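Local coordinates for HNH nuclease domain-containing protein (Streptomyces coelicolor, PDB 5ZMO), which recognises phosphorothioated DNA through its sulfur-binding domain, the part described here, and is probably an HNH-type endonuclease of a type IV restriction system, at residues A[44-49]-A[121-126]. Sequence-based numbering, arbitrary orientation.
Sequences APRLQP and DDYNLL. With PO4 (phosphate ion), chain D.
Tyr123 reaches out from helix 120-128 and packs one face of its ring against the aliphatic stem of Arg46, while its hydroxyl meets the backbone of Ala44. The stem runs over that face of the phenol: Arg46 CB stands 3.7 Å from the centroid of the Tyr123 ring and 12° off its normal, a CH-pi contact. Further along, Arg46 CD packs against Tyr123 CB at 3.5 Å, so the stem runs from the ring back toward helix 120-128. Arginine suits this place because its long methylene stem can cover an aromatic face and still carry a charge beyond it.

With CG anti to the backbone N (chi1 177°), Tyr123 projects its ring toward residues 44-46. Tyr123 OH donates a very short hydrogen bond of 2.5 Å to Ala44 O, which sits at the ring edge, near its plane. Ala44 has little bulk to add, and what it offers here is its carbonyl. A phenylalanine in place of Tyr123 would keep the ring face under Arg46 CB but would probably leave Ala44 O without this donor and the connection between helix 28-41 and strand 47-49 less firmly held.

The Arg46 chain bends at chi3 (73°), and its guanidinium plane is turned 67° from the phenol. Arg46 NH2 hydrogen-bonds the carbonyl oxygen of Leu118, in the chain just ahead of helix 120-128. NE points almost straight at a phosphate ion, probably from the crystallisation liquor, but the bond is weak, 3.4 Å from Arg46 NE to PO4 O1.

The nearest atom of the contact lies about 16 Å from the bound DNA. A CH-pi contact and a tyrosine hydroxyl to backbone carbonyl hydrogen bond thus join helix 120-128 of the sulfur-binding domain to the connection leading from helix 28-41 into an outer strand of the three-stranded antiparallel sheet.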
loop_
_atom_site.group_PDB
_atom_site.type_symbol
_atom_site.label_atom_id
_atom_site.label_comp_id
_atom_site.label_asym_id
_atom_site.label_seq_id
_atom_site.Cartn_x
_atom_site.Cartn_y
_atom_site.Cartn_z
ATOM N N ALA A 44 7.030 -0.273 12.560
ATOM C CA ALA A 44 7.527 -1.497 11.988
ATOM C C ALA A 44 8.664 -1.106 11.042
ATOM O O ALA A 44 8.742 0.060 10.607
ATOM C CB ALA A 44 6.429 -2.281 11.274
ATOM N N PRO A 45 9.505 -2.087 10.653
ATOM C CA PRO A 45 10.594 -1.755 9.743
ATOM C C PRO A 45 10.053 -1.155 8.471
ATOM O O PRO A 45 8.989 -1.588 7.989
ATOM C CB PRO A 45 11.248 -3.131 9.485
ATOM C CG PRO A 45 10.942 -3.944 10.728
ATOM C CD PRO A 45 9.517 -3.517 11.018
ATOM N N ARG A 46 10.765 -0.199 7.901
ATOM C CA ARG A 46 10.303 0.454 6.646
ATOM C C ARG A 46 10.231 -0.496 5.455
ATOM O O ARG A 46 9.241 -0.467 4.704
ATOM C CB ARG A 46 11.208 1.610 6.270
ATOM C CG ARG A 46 10.911 2.278 4.943
ATOM C CD ARG A 46 11.750 3.559 4.720
ATOM N NE ARG A 46 13.131 3.183 4.441
ATOM C CZ ARG A 46 13.636 2.873 3.238
ATOM N NH1 ARG A 46 14.935 2.549 3.156
ATOM N NH2 ARG A 46 12.945 2.934 2.108
ATOM N N LEU A 47 11.293 -1.277 5.260
ATOM C CA LEU A 47 11.336 -2.311 4.214
ATOM C C LEU A 47 10.955 -3.639 4.820
ATOM O O LEU A 47 11.484 -4.066 5.875
ATOM C CB LEU A 47 12.718 -2.351 3.563
ATOM C CG LEU A 47 13.110 -1.023 2.890
ATOM C CD1 LEU A 47 14.559 -1.219 2.388
ATOM C CD2 LEU A 47 12.180 -0.597 1.769
ATOM N N GLN A 48 9.967 -4.290 4.203
ATOM C CA GLN A 48 9.461 -5.556 4.693
ATOM C C GLN A 48 9.409 -6.507 3.546
ATOM O O GLN A 48 9.083 -6.092 2.453
ATOM C CB GLN A 48 8.068 -5.358 5.292
ATOM C CG GLN A 48 8.097 -4.432 6.518
ATOM C CD GLN A 48 6.930 -4.648 7.465
ATOM O OE1 GLN A 48 6.888 -5.647 8.192
ATOM N NE2 GLN A 48 6.000 -3.681 7.508
ATOM N N PRO A 49 9.724 -7.781 3.789
ATOM C CA PRO A 49 9.677 -8.732 2.653
ATOM C C PRO A 49 8.283 -8.869 1.952
ATOM O O PRO A 49 7.230 -8.743 2.584
ATOM C CB PRO A 49 10.061 -10.062 3.289
ATOM C CG PRO A 49 10.674 -9.760 4.658
ATOM C CD PRO A 49 10.076 -8.448 5.067
ATOM N N ASP A 121 12.293 9.170 3.173
ATOM C CA ASP A 121 11.805 10.517 3.547
ATOM C C ASP A 121 10.333 10.500 3.958
ATOM O O ASP A 121 9.939 11.085 4.946
ATOM C CB ASP A 121 12.069 11.531 2.439
ATOM C CG ASP A 121 11.458 11.160 1.061
ATOM O OD1 ASP A 121 10.854 10.080 0.878
ATOM O OD2 ASP A 121 11.565 11.999 0.127
ATOM N N ASP A 122 9.519 9.745 3.235
ATOM C CA ASP A 122 8.102 9.582 3.617
ATOM C C ASP A 122 7.922 8.843 4.931
ATOM O O ASP A 122 7.117 9.273 5.765
ATOM C CB ASP A 122 7.314 8.925 2.484
ATOM C CG ASP A 122 7.378 9.692 1.215
ATOM O OD1 ASP A 122 7.448 10.961 1.276
ATOM O OD2 ASP A 122 7.215 9.055 0.104
ATOM N N TYR A 123 8.585 7.697 5.092
ATOM C CA TYR A 123 8.514 6.937 6.314
ATOM C C TYR A 123 8.952 7.823 7.504
ATOM O O TYR A 123 8.290 7.822 8.584
ATOM C CB TYR A 123 9.426 5.712 6.219
ATOM C CG TYR A 123 9.515 4.855 7.436
ATOM C CD1 TYR A 123 8.638 3.833 7.638
ATOM C CD2 TYR A 123 10.530 5.024 8.367
ATOM C CE1 TYR A 123 8.718 2.965 8.743
ATOM C CE2 TYR A 123 10.586 4.238 9.514
ATOM C CZ TYR A 123 9.692 3.191 9.707
ATOM O OH TYR A 123 9.703 2.337 10.834
ATOM N N ASN A 124 10.092 8.491 7.336
ATOM C CA ASN A 124 10.564 9.406 8.438
ATOM C C ASN A 124 9.550 10.506 8.735
ATOM O O ASN A 124 9.383 10.850 9.917
ATOM C CB ASN A 124 11.942 9.988 8.233
ATOM C CG ASN A 124 13.039 8.930 8.179
ATOM O OD1 ASN A 124 14.070 9.138 7.521
ATOM N ND2 ASN A 124 12.810 7.807 8.797
ATOM N N LEU A 125 8.898 11.092 7.714
ATOM C CA LEU A 125 7.841 12.093 7.954
ATOM C C LEU A 125 6.674 11.518 8.787
ATOM O O LEU A 125 6.221 12.131 9.755
ATOM C CB LEU A 125 7.303 12.672 6.628
ATOM C CG LEU A 125 6.037 13.502 6.683
ATOM C CD1 LEU A 125 6.301 14.780 7.443
ATOM C CD2 LEU A 125 5.538 13.811 5.302
ATOM N N LEU A 126 6.150 10.334 8.373
ATOM C CA LEU A 126 5.096 9.672 9.098
ATOM C C LEU A 126 5.416 9.435 10.575
ATOM O O LEU A 126 4.541 9.552 11.418
ATOM C CB LEU A 126 4.711 8.319 8.422
ATOM C CG LEU A 126 3.781 8.413 7.218
ATOM C CD1 LEU A 126 3.739 9.691 6.445
ATOM C CD2 LEU A 126 3.917 7.212 6.288
HETATM P P PO4 D . 14.922 4.530 8.327
HETATM O O1 PO4 D . 14.833 3.323 7.383
HETATM O O2 PO4 D . 16.124 5.297 7.777
HETATM O O3 PO4 D . 15.065 4.271 9.875
HETATM O O4 PO4 D . 13.698 5.386 8.110
#